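Local coordinates for protein intron-associated endonuclease 1 (Enterobacteria phage T4, PDB 1MK0) that probably cleaves DNA as the catalytic domain of a GIY-YIG homing endonuclease, cutting the phosphodiester backbone in support of intron mobility, at residues K2-L12 with V55-Y66; H40-S48 with S84-A92. The protein carries 1 engineered substitution. All coordinates share one frame; numbering follows the deposited sequence.

From the N terminus, 2-12 supplies strand 4-10, the middle strand of the antiparallel sheet. The chain then runs through strand 16-21, helix 24-37 and helix 43-52 before 55-66 returns to pair with 2-12, so contact 1 closes a long loop. The 40-48 segment of contact 2 lies within that loop, but its partner 84-92 follows helix 68-81, beyond the loop's end; the two closures therefore cross rather than nest. Contact 1 builds one half of the sheet, and contact 2 ties helix 43-52 to the late loop. The two touch where F56 packs on L45 and S48, and where N10 ND2 probably hydrogen-bonds Y89 OH.

Contact 1 (K2-L12 with V55-Y66)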
loop_
_atom_site.group_PDB
_atom_site.type_symbol
_atom_site.label_atom_id
_atom_site.label_comp_id
_atom_site.label_asym_id
_atom_site.label_seq_id
_atom_site.Cartn_x
_atom_site.Cartn_y
_atom_site.Cartn_z
ATOM N N LYS A 2 -6.718 12.383 -6.911
ATOM C CA LYS A 2 -7.438 11.160 -7.243
ATOM C C LYS A 2 -7.278 10.226 -6.050
ATOM O O LYS A 2 -6.161 9.947 -5.613
ATOM C CB LYS A 2 -6.887 10.536 -8.529
ATOM C CG LYS A 2 -5.398 10.278 -8.543
ATOM C CD LYS A 2 -4.925 9.947 -9.958
ATOM C CE LYS A 2 -5.735 8.806 -10.568
ATOM N NZ LYS A 2 -5.341 8.519 -11.978
ATOM N N SER A 3 -8.404 9.762 -5.518
ATOM C CA SER A 3 -8.406 8.911 -4.335
ATOM C C SER A 3 -8.917 7.497 -4.556
ATOM O O SER A 3 -9.518 7.187 -5.582
ATOM C CB SER A 3 -9.247 9.567 -3.240
ATOM O OG SER A 3 -10.588 9.743 -3.674
ATOM N N GLY A 4 -8.679 6.644 -3.566
ATOM C CA GLY A 4 -9.141 5.275 -3.663
ATOM C C GLY A 4 -8.188 4.275 -3.050
ATOM O O GLY A 4 -7.380 4.610 -2.181
ATOM N N ILE A 5 -8.293 3.039 -3.523
ATOM C CA ILE A 5 -7.466 1.945 -3.041
ATOM C C ILE A 5 -6.389 1.654 -4.074
ATOM O O ILE A 5 -6.645 1.680 -5.279
ATOM C CB ILE A 5 -8.311 0.670 -2.834
ATOM C CG1 ILE A 5 -9.562 0.996 -2.011
ATOM C CG2 ILE A 5 -7.473 -0.407 -2.156
ATOM C CD1 ILE A 5 -9.273 1.588 -0.646
ATOM N N TYR A 6 -5.182 1.369 -3.601
ATOM C CA TYR A 6 -4.074 1.090 -4.501
ATOM C C TYR A 6 -3.253 -0.097 -4.022
ATOM O O TYR A 6 -3.436 -0.590 -2.911
ATOM C CB TYR A 6 -3.165 2.320 -4.584
ATOM C CG TYR A 6 -2.523 2.666 -3.258
ATOM C CD1 TYR A 6 -1.382 1.992 -2.815
ATOM C CD2 TYR A 6 -3.090 3.621 -2.419
ATOM C CE1 TYR A 6 -0.829 2.257 -1.570
ATOM C CE2 TYR A 6 -2.547 3.893 -1.170
ATOM C CZ TYR A 6 -1.417 3.207 -0.752
ATOM O OH TYR A 6 -0.895 3.459 0.487
ATOM N N GLN A 7 -2.347 -0.553 -4.878
ATOM C CA GLN A 7 -1.451 -1.638 -4.520
ATOM C C GLN A 7 -0.038 -1.216 -4.906
ATOM O O GLN A 7 0.159 -0.478 -5.876
ATOM C CB GLN A 7 -1.813 -2.939 -5.252
ATOM C CG GLN A 7 -1.632 -2.890 -6.767
ATOM C CD GLN A 7 -1.847 -4.239 -7.440
ATOM O OE1 GLN A 7 -1.838 -4.339 -8.668
ATOM N NE2 GLN A 7 -2.035 -5.280 -6.641
ATOM N N ILE A 8 0.934 -1.648 -4.110
ATOM C CA ILE A 8 2.343 -1.388 -4.380
ATOM C C ILE A 8 2.876 -2.803 -4.524
ATOM O O ILE A 8 2.894 -3.564 -3.559
ATOM C CB ILE A 8 3.044 -0.673 -3.204
ATOM C CG1 ILE A 8 2.430 0.718 -3.010
ATOM C CG2 ILE A 8 4.546 -0.557 -3.485
ATOM C CD1 ILE A 8 3.036 1.515 -1.871
ATOM N N LYS A 9 3.283 -3.167 -5.736
ATOM C CA LYS A 9 3.751 -4.522 -6.001
ATOM C C LYS A 9 5.245 -4.663 -6.266
ATOM O O LYS A 9 5.827 -3.924 -7.059
ATOM C CB LYS A 9 2.962 -5.102 -7.183
ATOM C CG LYS A 9 3.347 -6.524 -7.566
ATOM C CD LYS A 9 2.359 -7.126 -8.566
ATOM C CE LYS A 9 2.306 -6.335 -9.864
ATOM N NZ LYS A 9 1.395 -6.961 -10.869
ATOM N N ASN A 10 5.858 -5.622 -5.584
ATOM C CA ASN A 10 7.277 -5.895 -5.752
ATOM C C ASN A 10 7.398 -6.647 -7.080
ATOM O O ASN A 10 6.819 -7.721 -7.239
ATOM C CB ASN A 10 7.770 -6.767 -4.598
ATOM C CG ASN A 10 9.267 -6.991 -4.631
ATOM O OD1 ASN A 10 9.842 -7.252 -5.685
ATOM N ND2 ASN A 10 9.903 -6.898 -3.472
ATOM N N THR A 11 8.135 -6.082 -8.031
ATOM C CA THR A 11 8.281 -6.713 -9.342
ATOM C C THR A 11 9.162 -7.960 -9.342
ATOM O O THR A 11 9.237 -8.669 -10.349
ATOM C CB THR A 11 8.834 -5.716 -10.386
ATOM O OG1 THR A 11 10.139 -5.274 -9.994
ATOM C CG2 THR A 11 7.913 -4.513 -10.504
ATOM N N LEU A 12 9.814 -8.235 -8.218
ATOM C CA LEU A 12 10.686 -9.399 -8.113
ATOM C C LEU A 12 9.956 -10.655 -7.641
ATOM O O LEU A 12 10.334 -11.770 -8.008
ATOM C CB LEU A 12 11.848 -9.106 -7.157
ATOM C CG LEU A 12 12.734 -7.893 -7.459
ATOM C CD1 LEU A 12 13.843 -7.808 -6.420
ATOM C CD2 LEU A 12 13.324 -8.011 -8.858
ATOM N N VAL A 55 12.012 -1.434 -6.234
ATOM C CA VAL A 55 11.772 -2.370 -7.325
ATOM C C VAL A 55 10.261 -2.577 -7.404
ATOM O O VAL A 55 9.788 -3.601 -7.888
ATOM C CB VAL A 55 12.451 -3.738 -7.058
ATOM C CG1 VAL A 55 13.961 -3.584 -7.129
ATOM C CG2 VAL A 55 12.041 -4.276 -5.691
ATOM N N PHE A 56 9.511 -1.584 -6.931
ATOM C CA PHE A 56 8.055 -1.673 -6.908
ATOM C C PHE A 56 7.319 -0.945 -8.022
ATOM O O PHE A 56 7.848 -0.025 -8.648
ATOM C CB PHE A 56 7.524 -1.163 -5.563
ATOM C CG PHE A 56 8.122 -1.856 -4.376
ATOM C CD1 PHE A 56 9.358 -1.464 -3.875
ATOM C CD2 PHE A 56 7.468 -2.929 -3.780
ATOM C CE1 PHE A 56 9.938 -2.133 -2.798
ATOM C CE2 PHE A 56 8.041 -3.604 -2.703
ATOM C CZ PHE A 56 9.278 -3.205 -2.213
ATOM N N GLU A 57 6.081 -1.380 -8.243
ATOM C CA GLU A 57 5.179 -0.801 -9.230
ATOM C C GLU A 57 3.889 -0.440 -8.506
ATOM O O GLU A 57 3.287 -1.287 -7.846
ATOM C CB GLU A 57 4.850 -1.805 -10.334
ATOM C CG GLU A 57 5.831 -1.844 -11.483
ATOM C CD GLU A 57 5.334 -2.715 -12.623
ATOM O OE1 GLU A 57 4.211 -2.467 -13.116
ATOM O OE2 GLU A 57 6.061 -3.645 -13.029
ATOM N N CYS A 58 3.473 0.814 -8.631
ATOM C CA CYS A 58 2.250 1.278 -7.989
ATOM C C CYS A 58 1.115 1.342 -9.003
ATOM O O CYS A 58 1.291 1.855 -10.107
ATOM C CB CYS A 58 2.461 2.670 -7.386
ATOM S SG CYS A 58 3.738 2.770 -6.109
ATOM N N SER A 59 -0.046 0.815 -8.632
ATOM C CA SER A 59 -1.204 0.851 -9.517
ATOM C C SER A 59 -2.478 1.054 -8.709
ATOM O O SER A 59 -2.532 0.742 -7.522
ATOM C CB SER A 59 -1.300 -0.437 -10.344
ATOM O OG SER A 59 -1.398 -1.585 -9.526
ATOM N N ILE A 60 -3.499 1.596 -9.359
ATOM C CA ILE A 60 -4.775 1.846 -8.705
ATOM C C ILE A 60 -5.642 0.598 -8.772
ATOM O O ILE A 60 -5.746 -0.035 -9.822
ATOM C CB ILE A 60 -5.534 2.998 -9.399
ATOM C CG1 ILE A 60 -4.741 4.297 -9.261
ATOM C CG2 ILE A 60 -6.928 3.140 -8.807
ATOM C CD1 ILE A 60 -5.298 5.445 -10.079
ATOM N N LEU A 61 -6.248 0.237 -7.647
ATOM C CA LEU A 61 -7.135 -0.917 -7.618
ATOM C C LEU A 61 -8.557 -0.413 -7.829
ATOM O O LEU A 61 -9.315 -0.979 -8.615
ATOM C CB LEU A 61 -7.036 -1.648 -6.275
ATOM C CG LEU A 61 -5.716 -2.360 -5.956
ATOM C CD1 LEU A 61 -5.809 -2.993 -4.583
ATOM C CD2 LEU A 61 -5.422 -3.415 -7.006
ATOM N N GLU A 62 -8.900 0.664 -7.132
ATOM C CA GLU A 62 -10.230 1.262 -7.216
ATOM C C GLU A 62 -10.198 2.752 -6.934
ATOM O O GLU A 62 -9.744 3.162 -5.867
ATOM C CB GLU A 62 -11.153 0.645 -6.168
ATOM C CG GLU A 62 -12.016 -0.489 -6.612
ATOM C CD GLU A 62 -12.760 -1.085 -5.441
ATOM O OE1 GLU A 62 -13.373 -0.316 -4.666
ATOM O OE2 GLU A 62 -12.727 -2.316 -5.290
ATOM N N GLU A 63 -10.687 3.563 -7.870
ATOM C CA GLU A 63 -10.752 4.999 -7.626
ATOM C C GLU A 63 -12.125 5.221 -7.006
ATOM O O GLU A 63 -13.146 4.986 -7.651
ATOM C CB GLU A 63 -10.634 5.814 -8.921
ATOM C CG GLU A 63 -10.739 7.319 -8.664
ATOM C CD GLU A 63 -10.607 8.175 -9.912
ATOM O OE1 GLU A 63 -10.790 9.408 -9.800
ATOM O OE2 GLU A 63 -10.319 7.632 -10.998
ATOM N N ILE A 64 -12.141 5.646 -5.748
ATOM C CA ILE A 64 -13.381 5.896 -5.025
ATOM C C ILE A 64 -13.150 7.056 -4.067
ATOM O O ILE A 64 -12.008 7.386 -3.754
ATOM C CB ILE A 64 -13.837 4.655 -4.206
ATOM C CG1 ILE A 64 -12.743 4.236 -3.219
ATOM C CG2 ILE A 64 -14.194 3.515 -5.146
ATOM C CD1 ILE A 64 -13.103 3.020 -2.390
ATOM N N PRO A 65 -14.232 7.696 -3.595
ATOM C CA PRO A 65 -14.112 8.826 -2.666
ATOM C C PRO A 65 -13.388 8.429 -1.386
ATOM O O PRO A 65 -13.572 7.321 -0.873
ATOM C CB PRO A 65 -15.565 9.211 -2.402
ATOM C CG PRO A 65 -16.238 8.861 -3.693
ATOM C CD PRO A 65 -15.632 7.511 -4.013
ATOM N N TYR A 66 -12.564 9.337 -0.873
ATOM C CA TYR A 66 -11.817 9.071 0.348
ATOM C C TYR A 66 -12.697 9.376 1.560
ATOM O O TYR A 66 -12.557 10.413 2.217
ATOM C CB TYR A 66 -10.536 9.911 0.367
ATOM C CG TYR A 66 -9.543 9.514 1.437
ATOM C CD1 TYR A 66 -9.391 10.283 2.589
ATOM C CD2 TYR A 66 -8.747 8.380 1.294
ATOM C CE1 TYR A 66 -8.469 9.938 3.571
ATOM C CE2 TYR A 66 -7.819 8.021 2.272
ATOM C CZ TYR A 66 -7.688 8.807 3.409
ATOM O OH TYR A 66 -6.773 8.475 4.385
HETATM O O HOH W 1 -12.131 12.157 -2.111
HETATM O O HOH W 2 -10.795 10.690 -7.197
#
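I5 pairs with two residues at once, L61 and E62, in a classic beta bulge. Its carbonyl O accepts from L61 N at 2.8 Å and from E62 N at 3.1 Å, both donors coming from the same face of its plane, while I5 N gives a 2.8 Å bond to E62 O. Beyond the bulge, Q7 with S59 and K9 with E57 are regular hydrogen-bonded antiparallel pairs, and the K9 N to E57 O bond is almost straight (178°). Strand 4-10 is the central strand of the GIY-YIG fold and opens with the GIY triplet, G4 to Y6. Glycine suits its place: a CB on G4 would press on E62 O and jam against its own chain. Hydroxyls add bonds at both ends. T11 OG1, set between the backbone N and the carbonyl carbon (chi1 62°), reaches V55 O at 2.7 Å, an oxygen that T11 N also grips; S3 OG donates to I64 O at 2.8 Å. The E62 carboxylate turns to a salt bridge with R74, outside the two segments. Apolar contacts line both faces of the sheet. On the Y6, I8 and N10 face, I8 CG2 sits 3.7 Å from F56 CB, and the F56 ring reaches along to N10, its CE2 3.7 Å from N10 CB. On the other, L61 crosses Q7 at about a right angle, CD2 3.7 Å from Q7 CD.

Contact 2 (H40-S48 with S84-A92); sequences HSSIKLQRS and SKINGYNIA
L45 meets Y89 face-on: its CD1 methyl stands 4.0 Å from the centroid of the ring, over the face but shifted toward the rim, 20° off the ring normal, and the two side chains cross at about a right angle. This CH-pi contact suits a branched aliphatic chain, whose methyl can sit over a flat ring. K44 CB lies at the edge of the same ring, in its plane, and S48 CB sits one helical turn on, 3.7 Å from Y89 CE2. K44 then runs out past the ring and bends at chi3 (-64°), bringing NZ among the loop carbonyls, where it donates to N90 O at 2.8 Å and to G88 O at 3.0 Å. It stands above both carbonyl planes. A long ammonium-tipped chain can thus bridge two oxygens of an irregular loop. At the start of the helix S42 does double duty. With OG anti to the backbone N (chi1 167°), the hydroxyl donates to Y89 O at 2.7 Å, in the carbonyl plane, and accepts from L45 N at 3.1 Å. I91 CG2 lies 3.7 Å from S42 OG. The serine bonded to a backbone N three residues on is a helix N-cap, here starting helix 43-52 of the GIY-YIG domain.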
loop_
_atom_site.group_PDB
_atom_site.type_symbol
_atom_site.label_atom_id
_atom_site.label_comp_id
_atom_site.label_asym_id
_atom_site.label_seq_id
_atom_site.Cartn_x
_atom_site.Cartn_y
_atom_site.Cartn_z
ATOM N N HIS A 40 9.303 3.442 7.817
ATOM C CA HIS A 40 8.008 3.066 7.273
ATOM C C HIS A 40 7.202 2.252 8.285
ATOM O O HIS A 40 7.769 1.514 9.092
ATOM C CB HIS A 40 8.192 2.274 5.981
ATOM C CG HIS A 40 6.939 2.150 5.175
ATOM N ND1 HIS A 40 5.958 1.225 5.459
ATOM C CD2 HIS A 40 6.484 2.873 4.124
ATOM C CE1 HIS A 40 4.952 1.384 4.618
ATOM N NE2 HIS A 40 5.245 2.379 3.799
ATOM N N SER A 41 5.881 2.397 8.227
ATOM C CA SER A 41 4.966 1.710 9.135
ATOM C C SER A 41 4.967 0.189 9.016
ATOM O O SER A 41 4.619 -0.511 9.967
ATOM C CB SER A 41 3.538 2.234 8.933
ATOM O OG SER A 41 3.101 2.057 7.594
ATOM N N SER A 42 5.344 -0.329 7.853
ATOM C CA SER A 42 5.374 -1.771 7.664
ATOM C C SER A 42 6.791 -2.309 7.673
ATOM O O SER A 42 7.567 -2.036 6.759
ATOM C CB SER A 42 4.715 -2.159 6.343
ATOM O OG SER A 42 5.015 -3.509 6.031
ATOM N N ILE A 43 7.124 -3.085 8.699
ATOM C CA ILE A 43 8.457 -3.660 8.797
ATOM C C ILE A 43 8.731 -4.579 7.606
ATOM O O ILE A 43 9.872 -4.725 7.171
ATOM C CB ILE A 43 8.624 -4.463 10.113
ATOM C CG1 ILE A 43 10.055 -4.997 10.222
ATOM C CG2 ILE A 43 7.627 -5.614 10.152
ATOM C CD1 ILE A 43 10.351 -5.698 11.544
ATOM N N LYS A 44 7.677 -5.188 7.068
ATOM C CA LYS A 44 7.834 -6.094 5.941
ATOM C C LYS A 44 8.216 -5.341 4.678
ATOM O O LYS A 44 9.104 -5.771 3.939
ATOM C CB LYS A 44 6.549 -6.898 5.731
ATOM C CG LYS A 44 6.157 -7.697 6.967
ATOM C CD LYS A 44 5.078 -8.728 6.675
ATOM C CE LYS A 44 3.777 -8.088 6.254
ATOM N NZ LYS A 44 2.706 -9.116 6.089
ATOM N N LEU A 45 7.556 -4.215 4.429
ATOM C CA LEU A 45 7.878 -3.429 3.246
ATOM C C LEU A 45 9.259 -2.812 3.446
ATOM O O LEU A 45 10.067 -2.756 2.514
ATOM C CB LEU A 45 6.834 -2.333 3.023
ATOM C CG LEU A 45 6.974 -1.579 1.695
ATOM C CD1 LEU A 45 6.811 -2.542 0.521
ATOM C CD2 LEU A 45 5.934 -0.481 1.633
ATOM N N GLN A 46 9.533 -2.369 4.669
ATOM C CA GLN A 46 10.826 -1.770 4.987
ATOM C C GLN A 46 11.958 -2.765 4.749
ATOM O O GLN A 46 12.997 -2.409 4.195
ATOM C CB GLN A 46 10.862 -1.296 6.442
ATOM C CG GLN A 46 12.121 -0.501 6.781
ATOM C CD GLN A 46 12.161 0.857 6.095
ATOM O OE1 GLN A 46 11.396 1.760 6.436
ATOM N NE2 GLN A 46 13.049 1.004 5.116
ATOM N N ARG A 47 11.761 -4.010 5.172
ATOM C CA ARG A 47 12.775 -5.041 4.989
ATOM C C ARG A 47 13.049 -5.299 3.517
ATOM O O ARG A 47 14.203 -5.413 3.097
ATOM C CB ARG A 47 12.339 -6.345 5.661
ATOM C CG ARG A 47 12.496 -6.337 7.166
ATOM C CD ARG A 47 11.947 -7.616 7.758
ATOM N NE ARG A 47 12.272 -7.750 9.171
ATOM C CZ ARG A 47 11.800 -8.718 9.948
ATOM N NH1 ARG A 47 10.982 -9.630 9.443
ATOM N NH2 ARG A 47 12.154 -8.779 11.226
ATOM N N SER A 48 11.981 -5.395 2.733
ATOM C CA SER A 48 12.123 -5.647 1.308
ATOM C C SER A 48 12.850 -4.484 0.647
ATOM O O SER A 48 13.748 -4.684 -0.174
ATOM C CB SER A 48 10.748 -5.828 0.664
ATOM O OG SER A 48 10.877 -6.115 -0.718
ATOM N N SER A 84 -2.750 -10.004 1.052
ATOM C CA SER A 84 -1.596 -9.148 1.307
ATOM C C SER A 84 -1.029 -9.110 2.723
ATOM O O SER A 84 -0.085 -8.371 2.990
ATOM C CB SER A 84 -1.896 -7.720 0.831
ATOM O OG SER A 84 -2.872 -7.093 1.644
ATOM N N LYS A 85 -1.597 -9.892 3.635
ATOM C CA LYS A 85 -1.068 -9.943 4.994
ATOM C C LYS A 85 -0.167 -11.175 5.063
ATOM O O LYS A 85 1.031 -11.076 5.328
ATOM C CB LYS A 85 -2.209 -10.036 6.010
ATOM C CG LYS A 85 -3.050 -8.767 6.070
ATOM C CD LYS A 85 -4.432 -9.001 6.660
ATOM C CE LYS A 85 -4.382 -9.391 8.115
ATOM N NZ LYS A 85 -5.755 -9.470 8.683
ATOM N N ILE A 86 -0.744 -12.337 4.789
ATOM C CA ILE A 86 0.012 -13.582 4.807
ATOM C C ILE A 86 1.073 -13.612 3.706
ATOM O O ILE A 86 2.211 -14.021 3.943
ATOM C CB ILE A 86 -0.933 -14.790 4.626
ATOM C CG1 ILE A 86 -1.856 -14.901 5.838
ATOM C CG2 ILE A 86 -0.130 -16.071 4.423
ATOM C CD1 ILE A 86 -2.937 -15.956 5.687
ATOM N N ASN A 87 0.701 -13.165 2.509
ATOM C CA ASN A 87 1.611 -13.173 1.367
ATOM C C ASN A 87 1.909 -11.782 0.817
ATOM O O ASN A 87 2.199 -11.624 -0.368
ATOM C CB ASN A 87 1.022 -14.052 0.254
ATOM C CG ASN A 87 1.948 -14.185 -0.940
ATOM O OD1 ASN A 87 3.111 -14.563 -0.797
ATOM N ND2 ASN A 87 1.435 -13.878 -2.129
ATOM N N GLY A 88 1.851 -10.776 1.678
ATOM C CA GLY A 88 2.115 -9.424 1.227
ATOM C C GLY A 88 2.822 -8.574 2.260
ATOM O O GLY A 88 3.411 -9.094 3.209
ATOM N N TYR A 89 2.737 -7.258 2.092
ATOM C CA TYR A 89 3.411 -6.343 3.000
ATOM C C TYR A 89 2.536 -5.670 4.051
ATOM O O TYR A 89 3.042 -4.903 4.863
ATOM C CB TYR A 89 4.153 -5.279 2.188
ATOM C CG TYR A 89 5.189 -5.868 1.260
ATOM C CD1 TYR A 89 5.005 -5.854 -0.121
ATOM C CD2 TYR A 89 6.340 -6.473 1.765
ATOM C CE1 TYR A 89 5.938 -6.428 -0.975
ATOM C CE2 TYR A 89 7.281 -7.050 0.917
ATOM C CZ TYR A 89 7.071 -7.023 -0.450
ATOM O OH TYR A 89 7.992 -7.597 -1.296
ATOM N N ASN A 90 1.233 -5.938 4.043
ATOM C CA ASN A 90 0.360 -5.334 5.046
ATOM C C ASN A 90 0.549 -6.052 6.374
ATOM O O ASN A 90 0.619 -7.280 6.412
ATOM C CB ASN A 90 -1.104 -5.421 4.617
ATOM C CG ASN A 90 -1.420 -4.501 3.463
ATOM O OD1 ASN A 90 -1.311 -4.885 2.298
ATOM N ND2 ASN A 90 -1.798 -3.269 3.780
ATOM N N ILE A 91 0.632 -5.290 7.461
ATOM C CA ILE A 91 0.835 -5.885 8.780
ATOM C C ILE A 91 -0.442 -6.020 9.599
ATOM O O ILE A 91 -0.417 -6.560 10.702
ATOM C CB ILE A 91 1.857 -5.082 9.634
ATOM C CG1 ILE A 91 1.332 -3.669 9.888
ATOM C CG2 ILE A 91 3.208 -5.045 8.934
ATOM C CD1 ILE A 91 2.131 -2.902 10.930
ATOM N N ALA A 92 -1.553 -5.527 9.066
ATOM C CA ALA A 92 -2.829 -5.607 9.763
ATOM C C ALA A 92 -3.938 -5.158 8.828
ATOM O O ALA A 92 -3.676 -4.787 7.687
ATOM C CB ALA A 92 -2.804 -4.725 11.004
#